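Local atomic coordinates of N-acetylmuramoyl-L-alanine amidase XlyA (Bacillus subtilis, PDB entry 3RDR), a protein that hydrolyses, through its zinc-binding amidase domain, the bond linking N-acetylmuramoyl residues to L-amino acids in cell-wall peptidoglycan, as an autolysin. Residues N18-A23 with N75-H80; M24-I29 with A91-E96; H32-T37 with I97-D102; A41-H46 with E67-L72. One frame throughout, in Å; residues are numbered along the deposited sequence.

Contact 1 (N18-A23 with N75-H80); sequences NRPGYA and NENGWH
The charged interaction joins Arg19 to Glu76 side-on: Arg19 NE meets Glu76 OE1 at 3.0 Å and Arg19 NH2 meets Glu76 OE2 at 3.1 Å, both within the guanidinium plane and on the syn side of the carboxylate, whose plane is turned 36° from that of the guanidinium. The extended arginine chain crosses the glutamate at about a right angle, and its other terminal nitrogen, NH1, bonds Ile12 O.

Neutral hydrogen bonds pair Tyr22 with Asn77. Asn77 OD1 accepts from Tyr22 N at 3.0 Å, nearly along its own C=O axis, while Asn77 N returns a bond to Tyr22 O. Asn77 chi1 of 79° puts CG between its backbone N and carbonyl carbon, which brings OD1 beside Tyr22 N and CB. A water receives the N-H of Gly21 and donates to Glu76 OE1 and to Asn77 O.

Apolar contact centres on Pro20, whose CG lies over the five-membered ring of Trp79 in a CH-pi contact, 3.8 Å from the centroid. Tyr22 CE2 touches Trp79 CZ2 at 3.9 Å. A rigid proline offers the flat indole a compact C-H surface, and Gly21, with phi at 70°, readily takes the turn that follows it.

Two loops without regular structure are thus joined by a bidentate ion pair, two hydrogen bonds between Tyr22 and Asn77 and a shared water, so directional polar bonds and a charge pair act alongside the proline-indole packing.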
loop_
_atom_site.group_PDB
_atom_site.type_symbol
_atom_site.label_atom_id
_atom_site.label_comp_id
_atom_site.label_asym_id
_atom_site.label_seq_id
_atom_site.Cartn_x
_atom_site.Cartn_y
_atom_site.Cartn_z
ATOM N N ASN A 18 -3.948 -14.415 5.034
ATOM C CA ASN A 18 -3.235 -13.258 4.514
ATOM C C ASN A 18 -2.664 -12.341 5.590
ATOM O O ASN A 18 -2.420 -11.160 5.350
ATOM C CB ASN A 18 -4.092 -12.461 3.518
ATOM C CG ASN A 18 -5.285 -11.799 4.157
ATOM O OD1 ASN A 18 -5.860 -10.861 3.593
ATOM N ND2 ASN A 18 -5.672 -12.273 5.326
ATOM N N ARG A 19 -2.473 -12.885 6.787
ATOM C CA ARG A 19 -1.843 -12.134 7.866
ATOM C C ARG A 19 -0.766 -13.067 8.416
ATOM O O ARG A 19 -0.868 -13.570 9.537
ATOM C CB ARG A 19 -2.830 -11.740 8.975
ATOM C CG ARG A 19 -2.141 -10.926 10.076
ATOM C CD ARG A 19 -3.087 -10.194 11.033
ATOM N NE ARG A 19 -2.319 -9.519 12.078
ATOM C CZ ARG A 19 -2.836 -8.810 13.081
ATOM N NH1 ARG A 19 -4.147 -8.660 13.200
ATOM N NH2 ARG A 19 -2.032 -8.259 13.981
ATOM N N PRO A 20 0.283 -13.315 7.615
ATOM C CA PRO A 20 1.394 -14.193 7.999
ATOM C C PRO A 20 1.979 -13.843 9.359
ATOM O O PRO A 20 2.426 -14.725 10.089
ATOM C CB PRO A 20 2.393 -14.012 6.853
ATOM C CG PRO A 20 2.095 -12.624 6.355
ATOM C CD PRO A 20 0.591 -12.606 6.361
ATOM N N GLY A 21 1.988 -12.555 9.684
ATOM C CA GLY A 21 2.489 -12.119 10.976
ATOM C C GLY A 21 3.975 -12.202 11.278
ATOM O O GLY A 21 4.348 -12.352 12.441
ATOM N N TYR A 22 4.835 -12.116 10.265
ATOM C CA TYR A 22 6.269 -12.155 10.534
ATOM C C TYR A 22 6.700 -10.780 11.024
ATOM O O TYR A 22 6.234 -9.760 10.510
ATOM C CB TYR A 22 7.064 -12.505 9.276
ATOM C CG TYR A 22 6.949 -13.948 8.863
ATOM C CD1 TYR A 22 7.454 -14.972 9.671
ATOM C CD2 TYR A 22 6.323 -14.298 7.665
ATOM C CE1 TYR A 22 7.336 -16.311 9.294
ATOM C CE2 TYR A 22 6.201 -15.625 7.280
ATOM C CZ TYR A 22 6.706 -16.629 8.095
ATOM O OH TYR A 22 6.566 -17.942 7.706
ATOM N N ALA A 23 7.578 -10.754 12.025
ATOM C CA ALA A 23 8.066 -9.491 12.564
ATOM C C ALA A 23 8.750 -8.718 11.446
ATOM O O ALA A 23 9.490 -9.292 10.638
ATOM C CB ALA A 23 9.051 -9.743 13.698
ATOM N N ASN A 75 4.499 -3.466 12.299
ATOM C CA ASN A 75 5.576 -4.337 12.769
ATOM C C ASN A 75 5.409 -5.758 12.230
ATOM O O ASN A 75 6.085 -6.684 12.674
ATOM C CB ASN A 75 5.653 -4.359 14.306
ATOM C CG ASN A 75 4.310 -4.623 14.967
ATOM O OD1 ASN A 75 3.610 -5.577 14.637
ATOM N ND2 ASN A 75 3.954 -3.777 15.924
ATOM N N GLU A 76 4.507 -5.912 11.259
ATOM C CA GLU A 76 4.238 -7.200 10.614
ATOM C C GLU A 76 4.320 -7.047 9.092
ATOM O O GLU A 76 4.084 -5.964 8.561
ATOM C CB GLU A 76 2.845 -7.710 10.987
ATOM C CG GLU A 76 2.751 -8.384 12.349
ATOM C CD GLU A 76 1.351 -8.900 12.643
ATOM O OE1 GLU A 76 0.647 -9.295 11.689
ATOM O OE2 GLU A 76 0.955 -8.926 13.824
ATOM N N ASN A 77 4.645 -8.133 8.397
ATOM C CA ASN A 77 4.746 -8.101 6.939
ATOM C C ASN A 77 3.417 -8.445 6.277
ATOM O O ASN A 77 2.471 -8.897 6.928
ATOM C CB ASN A 77 5.790 -9.109 6.448
ATOM C CG ASN A 77 5.259 -10.536 6.433
ATOM O OD1 ASN A 77 4.895 -11.091 7.474
ATOM N ND2 ASN A 77 5.200 -11.134 5.245
ATOM N N GLY A 78 3.361 -8.229 4.969
ATOM C CA GLY A 78 2.174 -8.554 4.203
ATOM C C GLY A 78 2.663 -9.331 2.997
ATOM O O GLY A 78 3.865 -9.401 2.771
ATOM N N TRP A 79 1.754 -9.935 2.241
ATOM C CA TRP A 79 2.128 -10.673 1.033
ATOM C C TRP A 79 1.658 -9.805 -0.132
ATOM O O TRP A 79 0.481 -9.841 -0.482
ATOM C CB TRP A 79 1.402 -12.020 0.979
ATOM C CG TRP A 79 1.826 -13.020 2.021
ATOM C CD1 TRP A 79 1.005 -13.843 2.737
ATOM C CD2 TRP A 79 3.167 -13.356 2.409
ATOM N NE1 TRP A 79 1.746 -14.671 3.541
ATOM C CE2 TRP A 79 3.075 -14.396 3.362
ATOM C CE3 TRP A 79 4.435 -12.883 2.043
ATOM C CZ2 TRP A 79 4.202 -14.972 3.956
ATOM C CZ3 TRP A 79 5.555 -13.453 2.631
ATOM C CH2 TRP A 79 5.431 -14.490 3.581
ATOM N N HIS A 80 2.559 -9.036 -0.738
ATOM C CA HIS A 80 2.143 -8.148 -1.823
ATOM C C HIS A 80 3.185 -7.829 -2.887
ATOM O O HIS A 80 2.824 -7.467 -4.006
ATOM C CB HIS A 80 1.651 -6.833 -1.220
ATOM C CG HIS A 80 2.691 -6.129 -0.403
ATOM N ND1 HIS A 80 3.570 -5.215 -0.944
ATOM C CD2 HIS A 80 3.047 -6.268 0.897
ATOM C CE1 HIS A 80 4.424 -4.824 -0.014
ATOM N NE2 HIS A 80 4.128 -5.449 1.112
HETATM O O HOH W 1 0.971 -10.099 8.947
#

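Contact 2 (M24-I29 with A91-E96); sequences MTPLYI and ASIGIE
Tyr28 and Ile29 run parallel to Ser92 and Ile93 as neighbouring strands, and here the packing is closest. Ile93 N donates to Tyr28 O at 3.0 Å, and the CB atoms of Tyr28 and Ser92 approach to 3.5 Å on one face of the sheet. On the other face Ile29 CG2 meets Ile95 CD1 at 3.4 Å, tighter than usual for two methyls. With chi1 of -67°, CG2 of Ile29 lies anti to the backbone N, and this branch does the touching. Pro26 CB adds to the same apolar layer, 3.6 Å from Ile93 CG1. Beta-branched isoleucines suit the strands, and their methyls fill this buried side. Ala91 O accepts from both Leu27 N (3.0 Å) and Tyr28 N (3.1 Å), the former from above its carbonyl plane and the latter within it. Buried Met24 packs its thioether closely on the Ser92 carbonyl, SD 3.3 Å from Ser92 O, with CE 4.1 Å from Ile93 CG1.

The solvent side is confined to the exposed Leu27 side chain and the partly exposed Tyr28, whose ring edge meets Ala91 O.

Leu119 of helix 105-122 packs on both Ile29 and Ile93, and strand 61-63 flanks strand 92-97 on its far side from strand 28-33. Across the sheet, Ser92 OG hydrogen-bonds Gly88 O and Thr30 OG1, and Trp136 of helix 133-137 meets the Tyr28 ring edge-to-face.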
loop_
_atom_site.group_PDB
_atom_site.type_symbol
_atom_site.label_atom_id
_atom_site.label_comp_id
_atom_site.label_asym_id
_atom_site.label_seq_id
_atom_site.Cartn_x
_atom_site.Cartn_y
_atom_site.Cartn_z
ATOM N N MET A 24 8.505 -7.415 11.400
ATOM C CA MET A 24 9.105 -6.585 10.369
ATOM C C MET A 24 9.580 -5.233 10.873
ATOM O O MET A 24 8.911 -4.576 11.661
ATOM C CB MET A 24 8.109 -6.358 9.217
ATOM C CG MET A 24 8.607 -5.384 8.139
ATOM S SD MET A 24 7.432 -5.076 6.780
ATOM C CE MET A 24 6.422 -3.751 7.469
ATOM N N THR A 25 10.758 -4.844 10.404
ATOM C CA THR A 25 11.354 -3.551 10.694
ATOM C C THR A 25 11.487 -3.017 9.264
ATOM O O THR A 25 12.481 -3.269 8.585
ATOM C CB THR A 25 12.745 -3.699 11.357
ATOM O OG1 THR A 25 12.588 -4.269 12.665
ATOM C CG2 THR A 25 13.428 -2.341 11.489
ATOM N N PRO A 26 10.459 -2.295 8.784
ATOM C CA PRO A 26 10.436 -1.734 7.427
ATOM C C PRO A 26 11.568 -0.791 7.025
ATOM O O PRO A 26 11.819 0.226 7.669
ATOM C CB PRO A 26 9.061 -1.068 7.354
ATOM C CG PRO A 26 8.839 -0.618 8.759
ATOM C CD PRO A 26 9.305 -1.814 9.566
ATOM N N LEU A 27 12.240 -1.149 5.938
ATOM C CA LEU A 27 13.335 -0.354 5.394
ATOM C C LEU A 27 12.889 0.263 4.064
ATOM O O LEU A 27 13.576 1.126 3.506
ATOM C CB LEU A 27 14.558 -1.242 5.154
ATOM C CG LEU A 27 15.096 -2.030 6.354
ATOM C CD1 LEU A 27 16.236 -2.938 5.898
ATOM C CD2 LEU A 27 15.568 -1.064 7.436
ATOM N N TYR A 28 11.741 -0.190 3.563
ATOM C CA TYR A 28 11.199 0.297 2.296
ATOM C C TYR A 28 9.701 0.563 2.370
ATOM O O TYR A 28 9.020 0.156 3.317
ATOM C CB TYR A 28 11.425 -0.733 1.184
ATOM C CG TYR A 28 12.859 -1.148 0.961
ATOM C CD1 TYR A 28 13.669 -0.473 0.045
ATOM C CD2 TYR A 28 13.403 -2.228 1.652
ATOM C CE1 TYR A 28 14.990 -0.872 -0.180
ATOM C CE2 TYR A 28 14.721 -2.632 1.439
ATOM C CZ TYR A 28 15.506 -1.952 0.521
ATOM O OH TYR A 28 16.798 -2.366 0.294
ATOM N N ILE A 29 9.206 1.246 1.342
ATOM C CA ILE A 29 7.793 1.556 1.191
ATOM C C ILE A 29 7.480 1.208 -0.263
ATOM O O ILE A 29 8.060 1.780 -1.190
ATOM C CB ILE A 29 7.513 3.041 1.466
ATOM C CG1 ILE A 29 7.768 3.338 2.946
ATOM C CG2 ILE A 29 6.072 3.386 1.105
ATOM C CD1 ILE A 29 7.661 4.813 3.317
ATOM N N ALA A 91 10.335 -6.689 4.274
ATOM C CA ALA A 91 10.929 -5.464 4.807
ATOM C C ALA A 91 10.378 -4.173 4.218
ATOM O O ALA A 91 11.107 -3.188 4.095
ATOM C CB ALA A 91 12.454 -5.499 4.632
ATOM N N SER A 92 9.106 -4.162 3.842
ATOM C CA SER A 92 8.536 -2.934 3.306
ATOM C C SER A 92 7.074 -2.793 3.672
ATOM O O SER A 92 6.385 -3.778 3.945
ATOM C CB SER A 92 8.691 -2.865 1.776
ATOM O OG SER A 92 7.634 -3.528 1.094
ATOM N N ILE A 93 6.622 -1.546 3.700
ATOM C CA ILE A 93 5.238 -1.231 3.996
ATOM C C ILE A 93 4.532 -1.127 2.649
ATOM O O ILE A 93 4.934 -0.335 1.794
ATOM C CB ILE A 93 5.125 0.113 4.735
ATOM C CG1 ILE A 93 5.874 0.034 6.071
ATOM C CG2 ILE A 93 3.661 0.466 4.965
ATOM C CD1 ILE A 93 5.966 1.362 6.807
ATOM N N GLY A 94 3.503 -1.947 2.454
ATOM C CA GLY A 94 2.764 -1.925 1.205
ATOM C C GLY A 94 1.603 -0.942 1.218
ATOM O O GLY A 94 0.797 -0.929 2.161
ATOM N N ILE A 95 1.524 -0.116 0.175
ATOM C CA ILE A 95 0.457 0.874 0.039
ATOM C C ILE A 95 -0.286 0.726 -1.288
ATOM O O ILE A 95 0.329 0.657 -2.356
ATOM C CB ILE A 95 0.996 2.336 0.103
ATOM C CG1 ILE A 95 1.646 2.614 1.462
ATOM C CG2 ILE A 95 -0.152 3.326 -0.090
ATOM C CD1 ILE A 95 3.013 2.015 1.618
ATOM N N GLU A 96 -1.611 0.676 -1.218
ATOM C CA GLU A 96 -2.426 0.571 -2.423
ATOM C C GLU A 96 -3.161 1.887 -2.631
ATOM O O GLU A 96 -3.675 2.473 -1.676
ATOM C CB GLU A 96 -3.446 -0.569 -2.297
ATOM C CG GLU A 96 -2.904 -1.949 -2.654
ATOM C CD GLU A 96 -2.882 -2.211 -4.158
ATOM O OE1 GLU A 96 -3.064 -1.255 -4.943
ATOM O OE2 GLU A 96 -2.670 -3.379 -4.557
#

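Contact 3 (H32-T37 with I97-D102); sequences HNTANT and ICENAD. With ZN (zinc ion), chain B.
Backbone bonds carry the parallel pairing of Asn33 with Ile97: Ile97 N donates to His32 O and Thr34 N to Ile97 O, each at 3.1 Å. Asn33 ND2 reaches His32 O as well, at 2.9 Å and from the face of that carbonyl opposite to Ile97 N, so the oxygen is held from both sides. Beyond the strands, Ala101 N bonds Thr37 O at 2.9 Å and joins the two segments again.

Side-chain bonding is led by Glu99. With CG anti to the carbonyl carbon (chi1 -62°) and the chain extended beyond it, the carboxylate reaches the turn at Ala35, whose N-H meets OE2 at 2.8 Å from above the carboxylate plane. Glu99 OE1 has its own partner, a salt bridge to Arg143. A water accepts hydrogen bonds from Thr34 OG1 and Glu99 N and donates one to Asn36 O, linking the two segments through backbone and threonine hydroxyl.

In van der Waals contact, Asn33 and Ile97 lie side by side, ND2 3.6 Å from Ile97 CB, while helix 105-122 supplies the isoleucine's apolar packing.

Metal binding falls to His32, whose ND1 coordinates zinc at 2.2 Å while NE2 hydrogen-bonds His80. With His133 and Cys141 completing the protein ligands, this is the zinc site of the T7 lysozyme-like amidase fold, one histidine being supplied near the end of strand 28-33, which lies between strands 92-97 and 130-132.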
loop_
_atom_site.group_PDB
_atom_site.type_symbol
_atom_site.label_atom_id
_atom_site.label_comp_id
_atom_site.label_asym_id
_atom_site.label_seq_id
_atom_site.Cartn_x
_atom_site.Cartn_y
_atom_site.Cartn_z
ATOM N N HIS A 32 1.533 0.572 -4.822
ATOM C CA HIS A 32 0.705 -0.189 -5.757
ATOM C C HIS A 32 -0.479 0.663 -6.228
ATOM O O HIS A 32 -0.757 1.726 -5.676
ATOM C CB HIS A 32 0.089 -1.425 -5.078
ATOM C CG HIS A 32 1.070 -2.333 -4.400
ATOM N ND1 HIS A 32 1.484 -3.525 -4.953
ATOM C CD2 HIS A 32 1.654 -2.264 -3.180
ATOM C CE1 HIS A 32 2.276 -4.154 -4.104
ATOM N NE2 HIS A 32 2.395 -3.410 -3.019
ATOM N N ASN A 33 -1.176 0.161 -7.241
ATOM C CA ASN A 33 -2.391 0.776 -7.776
ATOM C C ASN A 33 -3.317 -0.435 -7.861
ATOM O O ASN A 33 -2.923 -1.466 -8.397
ATOM C CB ASN A 33 -2.166 1.371 -9.175
ATOM C CG ASN A 33 -1.576 2.780 -9.135
ATOM O OD1 ASN A 33 -1.236 3.348 -10.174
ATOM N ND2 ASN A 33 -1.460 3.351 -7.940
ATOM N N THR A 34 -4.530 -0.322 -7.330
ATOM C CA THR A 34 -5.471 -1.444 -7.318
ATOM C C THR A 34 -5.905 -1.992 -8.680
ATOM O O THR A 34 -6.286 -3.162 -8.779
ATOM C CB THR A 34 -6.755 -1.085 -6.550
ATOM O OG1 THR A 34 -7.443 -0.040 -7.247
ATOM C CG2 THR A 34 -6.427 -0.616 -5.134
ATOM N N ALA A 35 -5.849 -1.156 -9.718
ATOM C CA ALA A 35 -6.282 -1.559 -11.060
ATOM C C ALA A 35 -7.761 -1.963 -11.009
ATOM O O ALA A 35 -8.224 -2.827 -11.761
ATOM C CB ALA A 35 -5.425 -2.726 -11.582
ATOM N N ASN A 36 -8.497 -1.319 -10.111
ATOM C CA ASN A 36 -9.920 -1.575 -9.938
ATOM C C ASN A 36 -10.645 -0.242 -10.113
ATOM O O ASN A 36 -10.755 0.541 -9.167
ATOM C CB ASN A 36 -10.187 -2.129 -8.535
ATOM C CG ASN A 36 -11.589 -2.686 -8.388
ATOM O OD1 ASN A 36 -12.494 -2.316 -9.140
ATOM N ND2 ASN A 36 -11.781 -3.570 -7.410
ATOM N N THR A 37 -11.141 0.014 -11.321
ATOM C CA THR A 37 -11.831 1.268 -11.613
ATOM C C THR A 37 -13.319 1.266 -11.257
ATOM O O THR A 37 -13.994 2.283 -11.402
ATOM C CB THR A 37 -11.707 1.631 -13.111
ATOM O OG1 THR A 37 -12.208 0.547 -13.904
ATOM C CG2 THR A 37 -10.249 1.902 -13.487
ATOM N N ILE A 97 -3.200 2.352 -3.874
ATOM C CA ILE A 97 -3.902 3.586 -4.209
ATOM C C ILE A 97 -5.087 3.195 -5.085
ATOM O O ILE A 97 -4.918 2.545 -6.114
ATOM C CB ILE A 97 -2.990 4.573 -4.972
ATOM C CG1 ILE A 97 -1.788 4.945 -4.099
ATOM C CG2 ILE A 97 -3.768 5.847 -5.322
ATOM C CD1 ILE A 97 -0.815 5.907 -4.764
ATOM N N CYS A 98 -6.287 3.585 -4.664
ATOM C CA CYS A 98 -7.512 3.247 -5.387
ATOM C C CYS A 98 -7.724 3.996 -6.704
ATOM O O CYS A 98 -7.191 5.089 -6.912
ATOM C CB CYS A 98 -8.724 3.470 -4.476
ATOM S SG CYS A 98 -8.762 2.419 -2.983
ATOM N N GLU A 99 -8.517 3.384 -7.581
ATOM C CA GLU A 99 -8.845 3.941 -8.888
ATOM C C GLU A 99 -10.363 3.953 -9.093
ATOM O O GLU A 99 -10.831 4.067 -10.227
ATOM C CB GLU A 99 -8.212 3.092 -9.998
ATOM C CG GLU A 99 -6.685 3.016 -9.980
ATOM C CD GLU A 99 -6.139 2.162 -11.115
ATOM O OE1 GLU A 99 -6.604 2.336 -12.259
ATOM O OE2 GLU A 99 -5.246 1.323 -10.870
ATOM N N ASN A 100 -11.131 3.824 -8.011
ATOM C CA ASN A 100 -12.588 3.793 -8.133
ATOM C C ASN A 100 -13.177 4.988 -8.892
ATOM O O ASN A 100 -12.767 6.130 -8.697
ATOM C CB ASN A 100 -13.242 3.651 -6.749
ATOM C CG ASN A 100 -12.777 4.704 -5.757
ATOM O OD1 ASN A 100 -11.579 4.861 -5.502
ATOM N ND2 ASN A 100 -13.730 5.425 -5.175
ATOM N N ALA A 101 -14.137 4.702 -9.767
ATOM C CA ALA A 101 -14.788 5.725 -10.582
ATOM C C ALA A 101 -15.359 6.883 -9.774
ATOM O O ALA A 101 -15.291 8.030 -10.211
ATOM C CB ALA A 101 -15.890 5.091 -11.417
ATOM N N ASP A 102 -15.923 6.592 -8.604
ATOM C CA ASP A 102 -16.501 7.646 -7.775
ATOM C C ASP A 102 -15.472 8.414 -6.945
ATOM O O ASP A 102 -15.834 9.188 -6.055
ATOM C CB ASP A 102 -17.598 7.081 -6.854
ATOM C CG ASP A 102 -17.143 5.871 -6.050
ATOM O OD1 ASP A 102 -17.611 5.721 -4.901
ATOM O OD2 ASP A 102 -16.342 5.060 -6.561
HETATM ZN ZN ZN B . 1.226 -4.188 -7.063
HETATM O O HOH W 2 -9.887 0.811 -6.626
#

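Contact 4 (A41-H46 with E67-L72); sequences ADAAAH and EIYQHL
Helix 43-50 lies against strand 68-70 of the mixed sheet, and this contact is where the first turn of the helix meets the strand, in a helix-on-sheet layer of the amidase domain. Tyr69 is the main point of touch. Its ring faces the helix backbone, with Ala44 CA over one face in a CH-pi contact, 3.9 Å from the ring centroid and 15° off the ring normal. Ala44 CB comes to 3.8 Å of Tyr69 CE1, and Ala43 CB to 3.8 Å of Tyr69 CD1. Small alanines suit these places, since they let the flat ring approach the helix itself.

His71, just past the strand's end, has its CE1 4.1 Å from His46 C. CG is anti to the carbonyl carbon (chi1 -40°), and this torsion brings CE1 beside the backbone of His46; NE2 is hydrogen-bonded to Thr62 OG1.

At the start of the helix, Asp42 is the N-cap: its OD2 accepts from Ala45 N at 2.9 Å. Asp42 O receives two donors, His46 N and His46 ND1, the latter at 2.8 Å and in the plane of the imidazole. Ala43 N bonds Asp64 OD2, and a water accepts from Ala44 N at 3.0 Å and donates to Glu67 OE2.

No direct hydrogen bond joins the two segments, so cohesion rests on the tyrosine face and alanine methyls, with one water as a polar bridge. Asp42 and Asp64 accept the N-H groups of Ala45 and Ala43, and the water bound to Glu67 accepts that of Ala44; the negative charge of these carboxylates would probably be stabilised by the helix N-terminus.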
loop_
_atom_site.group_PDB
_atom_site.type_symbol
_atom_site.label_atom_id
_atom_site.label_comp_id
_atom_site.label_asym_id
_atom_site.label_seq_id
_atom_site.Cartn_x
_atom_site.Cartn_y
_atom_site.Cartn_z
ATOM N N ALA A 41 -15.096 0.833 -5.392
ATOM C CA ALA A 41 -13.888 0.104 -5.002
ATOM C C ALA A 41 -12.934 1.033 -4.251
ATOM O O ALA A 41 -11.819 1.303 -4.711
ATOM C CB ALA A 41 -13.203 -0.475 -6.236
ATOM N N ASP A 42 -13.377 1.509 -3.090
ATOM C CA ASP A 42 -12.586 2.427 -2.283
ATOM C C ASP A 42 -11.838 1.738 -1.141
ATOM O O ASP A 42 -11.806 0.511 -1.066
ATOM C CB ASP A 42 -13.487 3.544 -1.744
ATOM C CG ASP A 42 -14.569 3.032 -0.813
ATOM O OD1 ASP A 42 -15.509 3.798 -0.528
ATOM O OD2 ASP A 42 -14.482 1.871 -0.358
ATOM N N ALA A 43 -11.240 2.535 -0.258
ATOM C CA ALA A 43 -10.456 2.007 0.859
ATOM C C ALA A 43 -11.258 1.131 1.817
ATOM O O ALA A 43 -10.800 0.067 2.217
ATOM C CB ALA A 43 -9.792 3.158 1.627
ATOM N N ALA A 44 -12.449 1.583 2.189
ATOM C CA ALA A 44 -13.296 0.813 3.091
ATOM C C ALA A 44 -13.668 -0.523 2.451
ATOM O O ALA A 44 -13.691 -1.555 3.125
ATOM C CB ALA A 44 -14.564 1.606 3.439
ATOM N N ALA A 45 -13.953 -0.509 1.152
ATOM C CA ALA A 45 -14.318 -1.742 0.457
ATOM C C ALA A 45 -13.156 -2.731 0.475
ATOM O O ALA A 45 -13.359 -3.931 0.683
ATOM C CB ALA A 45 -14.743 -1.443 -0.987
ATOM N N HIS A 46 -11.938 -2.243 0.254
ATOM C CA HIS A 46 -10.782 -3.129 0.285
ATOM C C HIS A 46 -10.562 -3.667 1.700
ATOM O O HIS A 46 -10.158 -4.808 1.875
ATOM C CB HIS A 46 -9.518 -2.411 -0.209
ATOM C CG HIS A 46 -9.436 -2.296 -1.700
ATOM N ND1 HIS A 46 -10.178 -1.385 -2.421
ATOM C CD2 HIS A 46 -8.730 -3.010 -2.610
ATOM C CE1 HIS A 46 -9.934 -1.543 -3.710
ATOM N NE2 HIS A 46 -9.059 -2.523 -3.852
ATOM N N GLU A 67 -10.194 8.872 2.451
ATOM C CA GLU A 67 -9.521 8.391 3.649
ATOM C C GLU A 67 -8.516 7.279 3.402
ATOM O O GLU A 67 -8.282 6.872 2.266
ATOM C CB GLU A 67 -10.567 7.917 4.651
ATOM C CG GLU A 67 -11.603 7.007 4.030
ATOM C CD GLU A 67 -12.779 6.775 4.944
ATOM O OE1 GLU A 67 -13.028 7.639 5.813
ATOM O OE2 GLU A 67 -13.463 5.742 4.784
ATOM N N ILE A 68 -7.938 6.790 4.495
ATOM C CA ILE A 68 -6.939 5.731 4.460
ATOM C C ILE A 68 -7.309 4.656 5.477
ATOM O O ILE A 68 -7.675 4.969 6.609
ATOM C CB ILE A 68 -5.543 6.283 4.833
ATOM C CG1 ILE A 68 -5.116 7.357 3.835
ATOM C CG2 ILE A 68 -4.520 5.155 4.863
ATOM C CD1 ILE A 68 -3.876 8.115 4.261
ATOM N N TYR A 69 -7.226 3.395 5.062
ATOM C CA TYR A 69 -7.517 2.270 5.939
ATOM C C TYR A 69 -6.237 1.466 6.126
ATOM O O TYR A 69 -5.484 1.268 5.172
ATOM C CB TYR A 69 -8.597 1.362 5.337
ATOM C CG TYR A 69 -10.009 1.697 5.767
ATOM C CD1 TYR A 69 -10.659 2.839 5.287
ATOM C CD2 TYR A 69 -10.692 0.881 6.671
ATOM C CE1 TYR A 69 -11.954 3.158 5.700
ATOM C CE2 TYR A 69 -11.988 1.189 7.091
ATOM C CZ TYR A 69 -12.611 2.329 6.603
ATOM O OH TYR A 69 -13.885 2.640 7.023
ATOM N N GLN A 70 -5.989 1.017 7.354
ATOM C CA GLN A 70 -4.803 0.216 7.659
ATOM C C GLN A 70 -5.286 -1.197 7.980
ATOM O O GLN A 70 -6.121 -1.393 8.859
ATOM C CB GLN A 70 -4.049 0.795 8.856
ATOM C CG GLN A 70 -2.646 0.234 9.034
ATOM C CD GLN A 70 -1.993 0.704 10.321
ATOM O OE1 GLN A 70 -2.266 1.801 10.799
ATOM N NE2 GLN A 70 -1.117 -0.116 10.878
ATOM N N HIS A 71 -4.742 -2.174 7.264
ATOM C CA HIS A 71 -5.145 -3.563 7.416
ATOM C C HIS A 71 -4.177 -4.404 8.236
ATOM O O HIS A 71 -4.513 -5.505 8.667
ATOM C CB HIS A 71 -5.287 -4.185 6.027
ATOM C CG HIS A 71 -5.908 -3.270 5.019
ATOM N ND1 HIS A 71 -7.253 -2.968 5.017
ATOM C CD2 HIS A 71 -5.362 -2.571 3.996
ATOM C CE1 HIS A 71 -7.510 -2.122 4.034
ATOM N NE2 HIS A 71 -6.380 -1.866 3.400
ATOM N N LEU A 72 -2.976 -3.879 8.447
ATOM C CA LEU A 72 -1.936 -4.596 9.173
ATOM C C LEU A 72 -1.114 -3.642 10.031
ATOM O O LEU A 72 -0.957 -2.466 9.689
ATOM C CB LEU A 72 -0.990 -5.261 8.168
ATOM C CG LEU A 72 -1.014 -6.723 7.713
ATOM C CD1 LEU A 72 -2.363 -7.376 7.899
ATOM C CD2 LEU A 72 -0.568 -6.758 6.261
HETATM O O HOH W 3 -12.912 4.505 2.073
#

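Contacts 2 and 3 follow one another along the pairing of strands 28-33 and 92-97, with centres about 20 Å apart, and Ile95 O to His32 N at 2.7 Å continues the pairing between them. Contact 1 leads straight into contact 2, Asn75 O lying 2.8 Å from Met24 N, and it reaches the metal site through His80, whose ND1 is 3.0 Å from His32 NE2; that makes His80 a second-shell partner of the zinc ligand. Contact 4 is nested inside the chain loops closed by the other three. It meets contact 3, centres about 11 Å apart, where Thr34 CG2 lies 3.5 Å from His46 NE2.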